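Local structure of putative aldo/keto reductase (Salmonella enterica subsp. enterica serovar Typhimurium, 4R9O) at residues H101-D105 against R106-I110; F146-L149 against H150-G153. The protein probably acts as an NADP-dependent oxidoreductase of the aldo/keto reductase family, built on a TIM-barrel fold. One frame throughout, in Å; residues are numbered along the deposited sequence.

Contact 1: residues H101-D105 against R106-I110; sequences HYITD and RRHII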
loop_
_atom_site.group_PDB
_atom_site.type_symbol
_atom_site.label_atom_id
_atom_site.label_comp_id
_atom_site.label_asym_id
_atom_site.label_seq_id
_atom_site.Cartn_x
_atom_site.Cartn_y
_atom_site.Cartn_z
ATOM N N HIS C 101 -12.980 -15.543 -17.282
ATOM C CA HIS C 101 -11.902 -16.329 -16.690
ATOM C C HIS C 101 -10.827 -16.650 -17.730
ATOM O O HIS C 101 -10.813 -16.090 -18.837
ATOM C CB HIS C 101 -12.441 -17.624 -16.054
ATOM C CG HIS C 101 -13.065 -18.583 -17.026
ATOM N ND1 HIS C 101 -14.310 -18.377 -17.581
ATOM C CD2 HIS C 101 -12.623 -19.768 -17.515
ATOM C CE1 HIS C 101 -14.601 -19.387 -18.386
ATOM N NE2 HIS C 101 -13.595 -20.242 -18.363
ATOM N N TYR C 102 -9.929 -17.553 -17.364
ATOM C CA TYR C 102 -8.824 -17.938 -18.229
ATOM C C TYR C 102 -8.918 -19.401 -18.593
ATOM O O TYR C 102 -9.366 -20.216 -17.788
ATOM C CB TYR C 102 -7.482 -17.677 -17.545
ATOM C CG TYR C 102 -7.235 -16.247 -17.156
ATOM C CD1 TYR C 102 -7.438 -15.210 -18.062
ATOM C CD2 TYR C 102 -6.795 -15.931 -15.882
ATOM C CE1 TYR C 102 -7.200 -13.898 -17.694
ATOM C CE2 TYR C 102 -6.556 -14.631 -15.510
ATOM C CZ TYR C 102 -6.756 -13.620 -16.412
ATOM O OH TYR C 102 -6.521 -12.325 -16.013
ATOM N N ILE C 103 -8.512 -19.728 -19.817
ATOM C CA ILE C 103 -8.431 -21.113 -20.254
ATOM C C ILE C 103 -7.121 -21.289 -21.000
ATOM O O ILE C 103 -6.939 -20.725 -22.082
ATOM C CB ILE C 103 -9.618 -21.525 -21.180
ATOM C CG1 ILE C 103 -10.981 -21.204 -20.548
ATOM C CG2 ILE C 103 -9.535 -23.016 -21.526
ATOM C CD1 ILE C 103 -12.176 -21.444 -21.513
ATOM N N THR C 104 -6.198 -22.051 -20.419
ATOM C CA THR C 104 -4.911 -22.270 -21.058
ATOM C C THR C 104 -4.570 -23.749 -21.201
ATOM O O THR C 104 -3.401 -24.114 -21.307
ATOM C CB THR C 104 -3.770 -21.552 -20.296
ATOM O OG1 THR C 104 -3.792 -21.922 -18.905
ATOM C CG2 THR C 104 -3.917 -20.042 -20.423
ATOM N N ASP C 105 -5.592 -24.597 -21.208
ATOM C CA ASP C 105 -5.400 -26.018 -21.447
ATOM C C ASP C 105 -4.942 -26.276 -22.888
ATOM O O ASP C 105 -5.177 -25.462 -23.786
ATOM C CB ASP C 105 -6.696 -26.781 -21.144
ATOM C CG ASP C 105 -7.207 -26.523 -19.723
ATOM O OD1 ASP C 105 -6.400 -26.611 -18.769
ATOM O OD2 ASP C 105 -8.408 -26.208 -19.559
ATOM N N ARG C 106 -4.289 -27.416 -23.091
ATOM C CA ARG C 106 -3.734 -27.802 -24.384
ATOM C C ARG C 106 -4.754 -27.797 -25.539
ATOM O O ARG C 106 -4.482 -27.257 -26.614
ATOM C CB ARG C 106 -3.110 -29.194 -24.271
ATOM C CG ARG C 106 -2.339 -29.653 -25.505
ATOM C CD ARG C 106 -2.309 -31.179 -25.597
ATOM N NE ARG C 106 -3.585 -31.695 -26.086
ATOM C CZ ARG C 106 -3.805 -32.108 -27.334
ATOM N NH1 ARG C 106 -2.824 -32.093 -28.232
ATOM N NH2 ARG C 106 -5.006 -32.553 -27.681
ATOM N N ARG C 107 -5.919 -28.403 -25.333
ATOM C CA ARG C 107 -6.847 -28.551 -26.445
ATOM C C ARG C 107 -7.509 -27.204 -26.793
ATOM O O ARG C 107 -7.731 -26.901 -27.970
ATOM C CB ARG C 107 -7.899 -29.633 -26.153
ATOM C CG ARG C 107 -8.912 -29.780 -27.287
ATOM C CD ARG C 107 -9.893 -30.948 -27.134
ATOM N NE ARG C 107 -11.211 -30.591 -27.672
ATOM C CZ ARG C 107 -11.855 -31.271 -28.615
ATOM N NH1 ARG C 107 -13.047 -30.859 -29.041
ATOM N NH2 ARG C 107 -11.305 -32.355 -29.149
ATOM N N HIS C 108 -7.783 -26.380 -25.787
ATOM C CA HIS C 108 -8.306 -25.037 -26.044
ATOM C C HIS C 108 -7.327 -24.160 -26.844
ATOM O O HIS C 108 -7.730 -23.407 -27.731
ATOM C CB HIS C 108 -8.653 -24.335 -24.730
ATOM C CG HIS C 108 -9.122 -22.923 -24.912
ATOM N ND1 HIS C 108 -10.406 -22.610 -25.301
ATOM C CD2 HIS C 108 -8.472 -21.743 -24.765
ATOM C CE1 HIS C 108 -10.529 -21.296 -25.390
ATOM N NE2 HIS C 108 -9.370 -20.747 -25.067
ATOM N N ILE C 109 -6.045 -24.247 -26.521
ATOM C CA ILE C 109 -5.045 -23.481 -27.249
ATOM C C ILE C 109 -5.036 -23.924 -28.715
ATOM O O ILE C 109 -5.053 -23.098 -29.632
ATOM C CB ILE C 109 -3.642 -23.645 -26.617
ATOM C CG1 ILE C 109 -3.639 -23.029 -25.208
ATOM C CG2 ILE C 109 -2.587 -23.015 -27.519
ATOM C CD1 ILE C 109 -2.355 -23.309 -24.360
ATOM N N ILE C 110 -5.045 -25.234 -28.926
ATOM C CA ILE C 110 -5.031 -25.769 -30.277
ATOM C C ILE C 110 -6.297 -25.363 -31.030
ATOM O O ILE C 110 -6.221 -24.897 -32.161
ATOM C CB ILE C 110 -4.890 -27.303 -30.267
ATOM C CG1 ILE C 110 -3.517 -27.691 -29.700
ATOM C CG2 ILE C 110 -5.118 -27.882 -31.665
ATOM C CD1 ILE C 110 -3.248 -29.173 -29.689
#
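Arg106 begins helix 106-119 directly after Asp105, which holds the N-cap position but makes no capping bond with its side chain. The Asp105 carboxylate instead forms a salt bridge through OD2 to Arg285 of the second subunit, tying the start of the helix to the subunit interface. Two residues after Arg106, His108 carries the main side-chain contact. With CG opposite the backbone N (chi1 177°), its ring reaches back to Ile103 and the two side chains cross at about a right angle. Ile103 CG2 sits 3.7 Å from the centroid of the His108 ring in a CH-pi contact over one face, displaced toward the rim. His108 CD2 lies 3.3 Å from Ile103 O. Ile109 closes the first helical turn: Ile109 N donates to Asp105 O at 3.1 Å, with an N-H...O angle of 159°. The methyl CD1 of Ile109 packs against Thr104 O at 3.3 Å. The contact is thus the junction leading from short strand 101-102, antiparallel to strand 82-90, into helix 106-119 on the outside of the TIM barrel. Ile103 pairs through its backbone with Gly88, while Ile109 packs on Cys87 of strand 82-90, Ile130 of strand 125-130 and Ala145 of helix 139-151.

Contact 2: residues F146-L149 against H150-G153; sequences FQHL and HQSG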
loop_
_atom_site.group_PDB
_atom_site.type_symbol
_atom_site.label_atom_id
_atom_site.label_comp_id
_atom_site.label_asym_id
_atom_site.label_seq_id
_atom_site.Cartn_x
_atom_site.Cartn_y
_atom_site.Cartn_z
ATOM N N PHE C 146 1.851 -25.690 -28.198
ATOM C CA PHE C 146 2.777 -24.943 -29.042
ATOM C C PHE C 146 3.583 -25.886 -29.939
ATOM O O PHE C 146 3.754 -25.604 -31.128
ATOM C CB PHE C 146 3.731 -24.079 -28.199
ATOM C CG PHE C 146 3.097 -22.828 -27.632
ATOM C CD1 PHE C 146 3.872 -21.899 -26.957
ATOM C CD2 PHE C 146 1.737 -22.583 -27.769
ATOM C CE1 PHE C 146 3.307 -20.740 -26.430
ATOM C CE2 PHE C 146 1.164 -21.430 -27.243
ATOM C CZ PHE C 146 1.964 -20.507 -26.568
ATOM N N GLN C 147 4.071 -26.994 -29.374
ATOM C CA GLN C 147 4.777 -28.023 -30.147
ATOM C C GLN C 147 3.949 -28.526 -31.321
ATOM O O GLN C 147 4.448 -28.665 -32.443
ATOM C CB GLN C 147 5.155 -29.227 -29.276
ATOM C CG GLN C 147 6.274 -29.001 -28.270
ATOM C CD GLN C 147 7.062 -27.750 -28.553
ATOM O OE1 GLN C 147 6.788 -26.688 -27.990
ATOM N NE2 GLN C 147 8.047 -27.861 -29.435
ATOM N N HIS C 148 2.689 -28.839 -31.053
ATOM C CA HIS C 148 1.844 -29.380 -32.095
ATOM C C HIS C 148 1.617 -28.353 -33.200
ATOM O O HIS C 148 1.704 -28.667 -34.378
ATOM C CB HIS C 148 0.508 -29.839 -31.524
ATOM C CG HIS C 148 -0.459 -30.285 -32.576
ATOM N ND1 HIS C 148 -1.535 -29.520 -32.968
ATOM C CD2 HIS C 148 -0.490 -31.399 -33.340
ATOM C CE1 HIS C 148 -2.202 -30.155 -33.916
ATOM N NE2 HIS C 148 -1.588 -31.298 -34.159
ATOM N N LEU C 149 1.318 -27.125 -32.805
ATOM C CA LEU C 149 1.034 -26.049 -33.755
ATOM C C LEU C 149 2.273 -25.712 -34.598
ATOM O O LEU C 149 2.172 -25.377 -35.785
ATOM C CB LEU C 149 0.546 -24.803 -33.003
ATOM C CG LEU C 149 -0.938 -24.686 -32.638
ATOM C CD1 LEU C 149 -1.489 -25.963 -32.064
ATOM C CD2 LEU C 149 -1.171 -23.554 -31.652
ATOM N N HIS C 150 3.441 -25.797 -33.970
ATOM C CA HIS C 150 4.698 -25.551 -34.667
ATOM C C HIS C 150 5.034 -26.694 -35.627
ATOM O O HIS C 150 5.462 -26.457 -36.760
ATOM C CB HIS C 150 5.832 -25.350 -33.657
ATOM C CG HIS C 150 7.135 -24.957 -34.280
ATOM N ND1 HIS C 150 7.407 -23.666 -34.682
ATOM C CD2 HIS C 150 8.240 -25.683 -34.574
ATOM C CE1 HIS C 150 8.627 -23.615 -35.191
ATOM N NE2 HIS C 150 9.154 -24.822 -35.134
ATOM N N GLN C 151 4.819 -27.927 -35.174
ATOM C CA GLN C 151 5.083 -29.117 -35.987
ATOM C C GLN C 151 4.300 -29.132 -37.303
ATOM O O GLN C 151 4.777 -29.665 -38.292
ATOM C CB GLN C 151 4.764 -30.397 -35.194
ATOM C CG GLN C 151 3.346 -30.932 -35.434
ATOM C CD GLN C 151 3.236 -32.440 -35.414
ATOM O OE1 GLN C 151 3.789 -33.127 -36.275
ATOM N NE2 GLN C 151 2.498 -32.966 -34.436
ATOM N N SER C 152 3.107 -28.544 -37.311
ATOM C CA SER C 152 2.215 -28.636 -38.465
ATOM C C SER C 152 2.318 -27.431 -39.395
ATOM O O SER C 152 1.702 -27.404 -40.455
ATOM C CB SER C 152 0.771 -28.793 -37.998
ATOM O OG SER C 152 0.375 -27.656 -37.252
ATOM N N GLY C 153 3.082 -26.425 -38.988
ATOM C CA GLY C 153 3.241 -25.227 -39.794
ATOM C C GLY C 153 2.147 -24.201 -39.554
ATOM O O GLY C 153 2.148 -23.126 -40.151
#
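Gln151 folds back along its helix, bringing its CG to 3.0 Å from His148 O. Bent at chi2, the side chain leads Gln151 NE2 to within 3.5 Å of His148 CD2; amide and imidazole planes stand nearly perpendicular, 88° apart, and NE2 approaches the ring obliquely. One residue later, Ser152 OG rests 3.3 Å from both His148 O and Leu149 O. Its chi1 of 62° sets the hydroxyl between its own backbone N and carbonyl carbon, facing these two acceptors, and the interactions are weak. These contacts lie near the C-terminal end of helix 139-151, in the beta-alpha-beta unit that it forms with strand 125-130 and strand 155-161 of the TIM barrel. Regular helical bonds still join His150 N to Phe146 O and Gln151 N to Gln147 O, each at 2.9 Å, whereas Ser152 N reaches His148 O only weakly, at 3.3 Å. Gly153 then leaves helical geometry with a positive phi. Farther out, Leu149 packs on Leu128, Val155 and Phe158 of the flanking strands. Phe146 stacks its ring on that of Phe158, and the His150 ring meets Phe177 at about 45°.

Contact 1 comes before contact 2 in the sequence; their centres are about 15 Å apart, and they meet where helix 106-119 packs against helix 139-151. Ile110 bridges them: Ile110 CG1 lies 3.6 Å from Leu149 CD1, and Ile110 CD1 lies 3.7 Å from His148 ND1. Ile109 CG2 adds a looser approach to Phe146 CE2 at 4.1 Å. Phe146 and Ile109 also share Ile130 of strand 125-130 as a neighbour. The predicted NADP(+)-binding residues lie outside the two contacts. The side chains of Thr104 and Phe146 are about 11 Å and 10 Å, respectively, from that of Ser161, which probably binds NADP(+), as in a close relative.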